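Local coordinates for protein minor fimbrium subunit Mfa5 (Porphyromonas gingivalis ATCC 33277, PDB 6TO1) that serves as an accessory subunit of the minor fimbriae, surface filaments that mediate biofilm formation and adhesion to host cells and other oral bacteria, at residues 141-144 and 145-149; 194-197 and 198-202; 212-215 and 216-219; 346-349 and 350-354. All blocks are in the same frame, centred on the assembly; numbering follows the deposited sequence. Where two conformers were deposited one is given.

Contact 1: residues 141-144 and 145-149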
# COMPACT_ATOMS: atom_id res chain seq x y z
N GLN A 141 12.40 -9.00 -49.15
CA GLN A 141 11.51 -7.93 -49.57
C GLN A 141 10.77 -7.33 -48.39
O GLN A 141 10.43 -6.13 -48.40
CB GLN A 141 10.49 -8.48 -50.58
CG GLN A 141 11.03 -8.70 -51.96
CD GLN A 141 11.61 -7.43 -52.56
OE1 GLN A 141 12.80 -7.17 -52.44
NE2 GLN A 141 10.75 -6.64 -53.20
N ASN A 142 10.50 -8.14 -47.37
CA ASN A 142 9.74 -7.72 -46.21
C ASN A 142 10.62 -7.31 -45.04
O ASN A 142 10.13 -7.27 -43.91
CB ASN A 142 8.79 -8.83 -45.74
CG ASN A 142 7.85 -9.31 -46.82
OD1 ASN A 142 7.42 -8.53 -47.66
ND2 ASN A 142 7.49 -10.59 -46.77
N ILE A 143 11.90 -7.00 -45.27
CA ILE A 143 12.82 -6.76 -44.17
C ILE A 143 12.41 -5.60 -43.28
O ILE A 143 12.90 -5.51 -42.14
CB ILE A 143 14.26 -6.56 -44.72
CG1 ILE A 143 15.29 -6.52 -43.59
CG2 ILE A 143 14.34 -5.25 -45.49
CD1 ILE A 143 15.56 -7.83 -42.90
N ALA A 144 11.55 -4.69 -43.74
CA ALA A 144 11.01 -3.70 -42.82
C ALA A 144 10.30 -4.34 -41.63
O ALA A 144 10.24 -3.73 -40.56
CB ALA A 144 10.06 -2.75 -43.56
N ARG A 145 9.80 -5.57 -41.80
CA ARG A 145 9.15 -6.26 -40.68
C ARG A 145 10.15 -6.56 -39.57
O ARG A 145 9.95 -6.14 -38.43
CB ARG A 145 8.51 -7.56 -41.18
CG ARG A 145 7.33 -7.34 -42.13
CD ARG A 145 6.70 -8.67 -42.55
NE ARG A 145 5.72 -8.51 -43.63
CZ ARG A 145 5.11 -9.52 -44.24
NH1 ARG A 145 5.35 -10.77 -43.87
NH2 ARG A 145 4.25 -9.29 -45.21
N LEU A 146 11.23 -7.28 -39.89
CA LEU A 146 12.21 -7.61 -38.86
C LEU A 146 12.86 -6.34 -38.31
O LEU A 146 13.10 -6.22 -37.10
CB LEU A 146 13.26 -8.58 -39.40
CG LEU A 146 14.20 -9.13 -38.32
CD1 LEU A 146 13.42 -9.79 -37.16
CD2 LEU A 146 15.23 -10.10 -38.89
N LYS A 147 13.12 -5.35 -39.18
CA LYS A 147 13.70 -4.10 -38.69
C LYS A 147 12.79 -3.46 -37.65
O LYS A 147 13.27 -2.97 -36.62
CB LYS A 147 13.99 -3.15 -39.86
CG LYS A 147 15.36 -3.44 -40.52
CD LYS A 147 15.41 -3.06 -42.01
CE LYS A 147 15.14 -1.58 -42.25
NZ LYS A 147 15.57 -1.15 -43.62
N SER A 148 11.46 -3.52 -37.87
CA SER A 148 10.52 -2.93 -36.92
C SER A 148 10.42 -3.76 -35.65
O SER A 148 10.28 -3.21 -34.55
CB SER A 148 9.13 -2.81 -37.57
OG SER A 148 8.20 -2.27 -36.66
N ALA A 149 10.48 -5.09 -35.77
CA ALA A 149 10.50 -5.92 -34.57
C ALA A 149 11.73 -5.62 -33.72
O ALA A 149 11.65 -5.59 -32.49
CB ALA A 149 10.48 -7.40 -34.97
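The carboxamide of Asn142 lies flat against the guanidinium of Arg145, a local stack formed where the chain turns into helix 143-160. The two planes are only 11° apart, and the amide nitrogen ND2 sits over one face of the guanidinium toward its rim, 3.6 Å from Arg145 CZ. Both side chains run alongside each other in the same direction. Arg145 can follow its neighbour because its CG is anti to the carbonyl carbon (chi1 -67°), and the chain, extended from there to NE, carries CD and NE alongside Asn142 CB, with Arg145 NE 3.7 Å from it. The backbone pulls the pair together as well: Arg145 N donates to Asn142 O at 2.7 Å, an i to i+3 bond at the start of the helix. ND2 is held by the carbonyl oxygen of Ser137, a magnesium-binding residue, while Arg145 NH1 forms a salt bridge with Asp235; both groups thus have a second partner, and the Arg145 side chain lies about 6 Å from the magnesium ion.

The other side is looser. Ile143 and Lys147 are joined mainly through the backbone, with Lys147 N 3.0 Å from Ile143 O. The exposed lysine runs back to CD, 3.8 Å from Ile143 CG1, and the bend at chi3 (60°) then carries CE away from it.

Leu146 is buried and touches Met138 and Pro203. The whole arrangement opens the helix of the beta-alpha-beta unit formed by strand 126-133, helix 143-160 and strand 170-177.

Contact 2: residues 194-197 and 198-202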
# COMPACT_ATOMS: atom_id res chain seq x y z
N LEU A 194 19.70 -7.82 -23.20
CA LEU A 194 18.50 -8.13 -23.97
C LEU A 194 18.50 -7.40 -25.30
O LEU A 194 18.20 -8.00 -26.35
CB LEU A 194 17.27 -7.76 -23.14
CG LEU A 194 16.93 -8.64 -21.93
CD1 LEU A 194 15.91 -7.90 -21.06
CD2 LEU A 194 16.42 -10.01 -22.35
N CYS A 195 18.86 -6.12 -25.30
CA CYS A 195 18.78 -5.35 -26.54
C CYS A 195 19.82 -5.81 -27.54
O CYS A 195 19.56 -5.79 -28.75
CB CYS A 195 18.92 -3.86 -26.25
SG CYS A 195 17.45 -3.15 -25.44
N GLN A 196 20.97 -6.27 -27.06
CA GLN A 196 21.99 -6.80 -27.95
C GLN A 196 21.50 -8.07 -28.64
O GLN A 196 21.72 -8.26 -29.84
CB GLN A 196 23.27 -7.05 -27.14
CG GLN A 196 24.50 -7.27 -27.98
CD GLN A 196 24.52 -8.66 -28.58
OE1 GLN A 196 24.34 -9.65 -27.87
NE2 GLN A 196 24.72 -8.74 -29.89
N LYS A 197 20.79 -8.93 -27.91
CA LYS A 197 20.26 -10.14 -28.54
C LYS A 197 19.19 -9.80 -29.57
O LYS A 197 19.11 -10.46 -30.62
CB LYS A 197 19.71 -11.08 -27.47
CG LYS A 197 20.76 -11.61 -26.51
CD LYS A 197 21.74 -12.49 -27.23
CE LYS A 197 22.72 -13.14 -26.25
NZ LYS A 197 23.73 -13.96 -26.98
N ILE A 198 18.36 -8.79 -29.29
CA ILE A 198 17.33 -8.39 -30.24
C ILE A 198 17.97 -7.82 -31.50
O ILE A 198 17.51 -8.10 -32.62
CB ILE A 198 16.38 -7.38 -29.58
CG1 ILE A 198 15.64 -8.03 -28.41
CG2 ILE A 198 15.44 -6.79 -30.60
CD1 ILE A 198 14.80 -7.07 -27.62
N ARG A 199 19.04 -7.03 -31.35
CA ARG A 199 19.71 -6.47 -32.52
C ARG A 199 20.36 -7.55 -33.37
O ARG A 199 20.61 -7.31 -34.56
CB ARG A 199 20.77 -5.44 -32.10
CG ARG A 199 20.16 -4.14 -31.65
CD ARG A 199 21.21 -3.02 -31.57
NE ARG A 199 22.30 -3.43 -30.71
CZ ARG A 199 22.34 -3.20 -29.40
NH1 ARG A 199 21.35 -2.56 -28.81
NH2 ARG A 199 23.38 -3.62 -28.70
N ALA A 200 20.61 -8.73 -32.83
CA ALA A 200 21.27 -9.78 -33.60
C ALA A 200 20.28 -10.71 -34.32
O ALA A 200 20.73 -11.71 -34.91
CB ALA A 200 22.17 -10.63 -32.71
N LEU A 201 18.98 -10.43 -34.27
CA LEU A 201 18.01 -11.23 -34.99
C LEU A 201 18.30 -11.19 -36.48
O LEU A 201 18.68 -10.15 -37.02
CB LEU A 201 16.59 -10.70 -34.74
CG LEU A 201 16.03 -10.75 -33.33
CD1 LEU A 201 14.64 -10.06 -33.36
CD2 LEU A 201 15.92 -12.15 -32.78
N THR A 202 18.08 -12.32 -37.15
CA THR A 202 18.40 -12.43 -38.56
C THR A 202 17.42 -13.39 -39.22
O THR A 202 17.03 -14.39 -38.59
CB THR A 202 19.84 -12.93 -38.71
OG1 THR A 202 20.28 -12.77 -40.06
CG2 THR A 202 19.92 -14.38 -38.33
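Regular i to i+4 bonding carries the backbone from Leu194 O to Ile198 N (3.0 Å) and from Cys195 O to Arg199 N (2.9 Å), after which Ala200 N, weakly bonded to Gln196 O, turns to Lys197 O at 3.2 Å, an i to i+3 bond that approaches from above the carbonyl plane, 72° out of it, where the helix ends and the chain leaves it.

Among the side chains, Arg199 does most of the touching. Its chain bends at chi3 (-55°) and folds back over the preceding turn, laying one face of the guanidinium over Cys195 O and the CA of Gln196. Arg199 NH2 comes within 3.8 Å of Gln196 CB, and NH1 lies equally near Cys195 CB, while the amide of Gln196 stands steeply to the guanidinium, the planes 68° apart. NH1 finds its polar partner in Gln154 of helix 143-160, which would help fix the rotation of the group.

On the buried side Ile198 sends CG1 back against Leu194 O, at 3.3 Å. Leu194 and Ile198 share Val157 of helix 143-160 as a neighbour, and Leu201, beyond the last turn, rests on Ile150 of the same helix. A helix packed in this way, through Leu194 and Ile198, on both strand 170-177 and helix 143-160 fits the open-sheet, Rossmann-like fold of the von Willebrand factor type A domain, whose helices cover a central, mainly parallel sheet.

Contact 3: residues 212-215 and 216-219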
# COMPACT_ATOMS: atom_id res chain seq x y z
N GLY A 212 8.16 -21.41 -30.67
CA GLY A 212 8.46 -20.23 -29.89
C GLY A 212 7.61 -20.14 -28.64
O GLY A 212 8.11 -19.86 -27.55
N LEU A 213 6.31 -20.42 -28.77
CA LEU A 213 5.44 -20.36 -27.62
C LEU A 213 5.74 -21.47 -26.62
O LEU A 213 5.65 -21.26 -25.40
CB LEU A 213 3.98 -20.43 -28.07
CG LEU A 213 3.48 -19.23 -28.83
CD1 LEU A 213 2.12 -19.47 -29.45
CD2 LEU A 213 3.42 -17.98 -27.91
N LYS A 214 6.08 -22.68 -27.10
CA LYS A 214 6.44 -23.76 -26.20
C LYS A 214 7.69 -23.42 -25.39
O LYS A 214 7.73 -23.65 -24.18
CB LYS A 214 6.66 -25.05 -26.99
CG LYS A 214 7.26 -26.20 -26.18
CD LYS A 214 6.35 -26.65 -25.04
CE LYS A 214 7.01 -27.78 -24.23
NZ LYS A 214 6.10 -28.34 -23.18
N MET A 215 8.71 -22.84 -26.03
CA MET A 215 9.88 -22.43 -25.26
C MET A 215 9.53 -21.36 -24.22
O MET A 215 10.04 -21.39 -23.09
CB MET A 215 10.97 -21.93 -26.20
CG MET A 215 12.23 -21.58 -25.44
SD MET A 215 13.57 -21.15 -26.53
CE MET A 215 14.16 -22.81 -26.91
N ALA A 216 8.67 -20.41 -24.59
CA ALA A 216 8.18 -19.43 -23.63
C ALA A 216 7.47 -20.10 -22.45
O ALA A 216 7.64 -19.68 -21.30
CB ALA A 216 7.24 -18.46 -24.34
N ARG A 217 6.67 -21.15 -22.71
CA ARG A 217 6.01 -21.85 -21.62
C ARG A 217 7.04 -22.57 -20.74
O ARG A 217 6.91 -22.59 -19.51
CB ARG A 217 4.98 -22.85 -22.14
CG ARG A 217 3.84 -22.23 -22.86
CD ARG A 217 2.64 -23.16 -22.90
NE ARG A 217 2.89 -24.44 -23.55
CZ ARG A 217 2.78 -25.63 -22.96
NH1 ARG A 217 2.97 -26.73 -23.66
NH2 ARG A 217 2.50 -25.72 -21.66
N ASN A 218 8.08 -23.13 -21.35
CA ASN A 218 9.12 -23.78 -20.58
C ASN A 218 9.82 -22.77 -19.67
O ASN A 218 10.09 -23.05 -18.50
CB ASN A 218 10.16 -24.43 -21.49
CG ASN A 218 9.68 -25.75 -22.11
OD1 ASN A 218 8.62 -26.28 -21.80
ND2 ASN A 218 10.51 -26.28 -22.99
N ILE A 219 10.13 -21.60 -20.22
CA ILE A 219 10.79 -20.56 -19.43
C ILE A 219 9.87 -20.06 -18.33
O ILE A 219 10.30 -19.89 -17.19
CB ILE A 219 11.23 -19.41 -20.35
CG1 ILE A 219 12.39 -19.88 -21.23
CG2 ILE A 219 11.67 -18.20 -19.52
CD1 ILE A 219 12.71 -18.96 -22.38
O HOH W 1 5.91 -26.24 -21.32
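A trans first torsion (chi1 171°) followed by a bend at chi2 (63°) swings the chain of Lys214 along the helix toward Asn218, one turn ahead. Its CE reaches Asn218 OD1 at 3.3 Å, and the two side chains cross at a slant. The ammonium and the amide oxygen are then joined by a water, which accepts from Lys214 NZ at 2.8 Å and donates to Asn218 OD1 at the same distance. Beneath this bridge the backbone bond from Asn218 N to Lys214 O, 2.9 Å, locks the same two residues.

Arg217, in the conformer given, brings its NH1 to 3.6 Å from Lys214 NZ. Both cations lie beside acidic groups: this conformer of Arg217 forms salt bridges with Glu347 and Glu304, and Lys214 packs on Glu347 while making a cation-pi contact with Tyr309.

On another flank the apolar side chains of Met215 and Ile219 meet. Met215 CG lies 4.1 Å from Ile219 CD1, and Ile219 also packs its CG1 against Met215 O. These two side chains rest on strands 170-177 and 181-186 of the central sheet, while Leu213, Lys214 and Arg217 face helix 340-353, so helix 209-220 is held between sheet and helix.

Contact 4: residues 346-349 and 350-354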
# COMPACT_ATOMS: atom_id res chain seq x y z
N ASN A 346 -3.33 -23.32 -30.41
CA ASN A 346 -3.45 -24.45 -29.48
C ASN A 346 -2.41 -24.36 -28.38
O ASN A 346 -2.71 -24.55 -27.19
CB ASN A 346 -3.29 -25.74 -30.30
CG ASN A 346 -4.00 -26.95 -29.72
OD1 ASN A 346 -4.38 -27.86 -30.46
ND2 ASN A 346 -4.12 -27.01 -28.41
N GLU A 347 -1.16 -24.06 -28.76
CA GLU A 347 -0.07 -23.95 -27.81
C GLU A 347 -0.28 -22.77 -26.87
O GLU A 347 -0.03 -22.86 -25.67
CB GLU A 347 1.23 -23.79 -28.57
CG GLU A 347 2.46 -23.89 -27.71
CD GLU A 347 2.70 -25.30 -27.20
OE1 GLU A 347 2.28 -26.26 -27.88
OE2 GLU A 347 3.31 -25.45 -26.13
N ALA A 348 -0.78 -21.66 -27.40
CA ALA A 348 -1.10 -20.53 -26.55
C ALA A 348 -2.18 -20.89 -25.55
O ALA A 348 -2.19 -20.36 -24.44
CB ALA A 348 -1.51 -19.32 -27.38
N GLN A 349 -3.12 -21.77 -25.92
CA GLN A 349 -4.18 -22.15 -24.99
C GLN A 349 -3.59 -22.82 -23.74
O GLN A 349 -4.09 -22.61 -22.63
CB GLN A 349 -5.19 -23.09 -25.66
CG GLN A 349 -6.43 -23.32 -24.79
CD GLN A 349 -7.18 -22.03 -24.49
OE1 GLN A 349 -7.55 -21.28 -25.38
NE2 GLN A 349 -7.41 -21.77 -23.22
N PHE A 350 -2.55 -23.64 -23.91
CA PHE A 350 -1.91 -24.26 -22.76
C PHE A 350 -1.32 -23.18 -21.85
O PHE A 350 -1.42 -23.28 -20.62
CB PHE A 350 -0.82 -25.25 -23.17
CG PHE A 350 -1.27 -26.27 -24.19
CD1 PHE A 350 -2.55 -26.82 -24.13
CD2 PHE A 350 -0.44 -26.65 -25.23
CE1 PHE A 350 -2.98 -27.74 -25.07
CE2 PHE A 350 -0.87 -27.55 -26.16
CZ PHE A 350 -2.12 -28.09 -26.09
N ALA A 351 -0.73 -22.14 -22.45
CA ALA A 351 -0.20 -21.03 -21.65
C ALA A 351 -1.32 -20.29 -20.93
O ALA A 351 -1.17 -19.93 -19.75
CB ALA A 351 0.56 -20.05 -22.56
N LYS A 352 -2.45 -20.06 -21.61
CA LYS A 352 -3.58 -19.40 -20.97
C LYS A 352 -4.13 -20.24 -19.83
O LYS A 352 -4.49 -19.71 -18.77
CB LYS A 352 -4.69 -19.10 -21.98
CG LYS A 352 -4.31 -18.13 -23.11
CD LYS A 352 -5.31 -18.22 -24.27
CE LYS A 352 -4.78 -17.48 -25.48
NZ LYS A 352 -5.78 -17.46 -26.59
N ASN A 353 -4.20 -21.55 -20.02
CA ASN A 353 -4.65 -22.45 -18.97
C ASN A 353 -3.75 -22.40 -17.75
O ASN A 353 -4.21 -22.64 -16.64
CB ASN A 353 -4.72 -23.89 -19.50
CG ASN A 353 -5.82 -24.07 -20.52
OD1 ASN A 353 -6.65 -23.20 -20.71
ND2 ASN A 353 -5.78 -25.21 -21.22
N SER A 354 -2.46 -22.09 -17.92
CA SER A 354 -1.53 -21.91 -16.82
C SER A 354 -1.65 -20.54 -16.15
O SER A 354 -0.90 -20.26 -15.20
CB SER A 354 -0.09 -22.11 -17.31
OG SER A 354 0.15 -23.44 -17.73
O HOH W 2 -5.62 -20.02 -27.50
O HOH W 3 -8.78 -18.95 -25.76
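This is a within-helix contact over the last turns of helix 340-353, largely buried and combining an aromatic ring with polar groups. Phe350 folds its ring back over the preceding turn, CG anti to the carbonyl carbon (chi1 -51°), and one face covers Asn346 O, which stands 3.5 Å above the ring centre. The amide of Asn346 approaches the far end of the ring, its ND2 3.2 Å from Phe350 CZ with the planes 45° apart, while its OD1 accepts from Leu302 N. The carboxylate of Glu347 meets the ring nearly perpendicular, Glu347 OE1 3.8 Å from Phe350 CE2; OE1 is hydrogen-bonded to Tyr309 and Gln210, and OE2 forms a salt bridge with Arg217. The helix stands next to helix 209-220 and runs into strand 357-362, a parallel strand of the central sheet, the alpha-to-beta connection expected of an open-sheet, Rossmann-like domain.

On the partly exposed side Gln349 bends at chi2 and donates NE2 to Asn353 OD1, 3.0 Å away, from above the acceptor's carbonyl plane but with OD1 in its own amide plane. The oxygen of the same amide, OE1, receives hydrogen bonds from two waters; one of them lies 2.7 Å from Lys352 NZ, and the other is held weakly there. Lys352 NZ also donates to Ala379 O.

In the fold
Along the chain the four contacts follow in series: none nests in or crosses another, and each closes a local turn of its own helix, at the start of helix 143-160, at the end of helix 191-199, within helix 209-220 and at the end of helix 340-353. Ties between the contacts come from packing and one salt bridge. Contacts 1 and 2 touch where Leu146 CD2 meets Leu201 O at 3.9 Å, joining helix 143-160 to the loop that follows helix 191-199. Contacts 3 and 4 meet through packing and, in the Arg217 conformer given, a salt bridge of Arg217 NE to Glu347 OE2, 2.8 Å. The two pairs do not meet: contacts 2 and 3 remain about 10 Å apart at their nearest atoms.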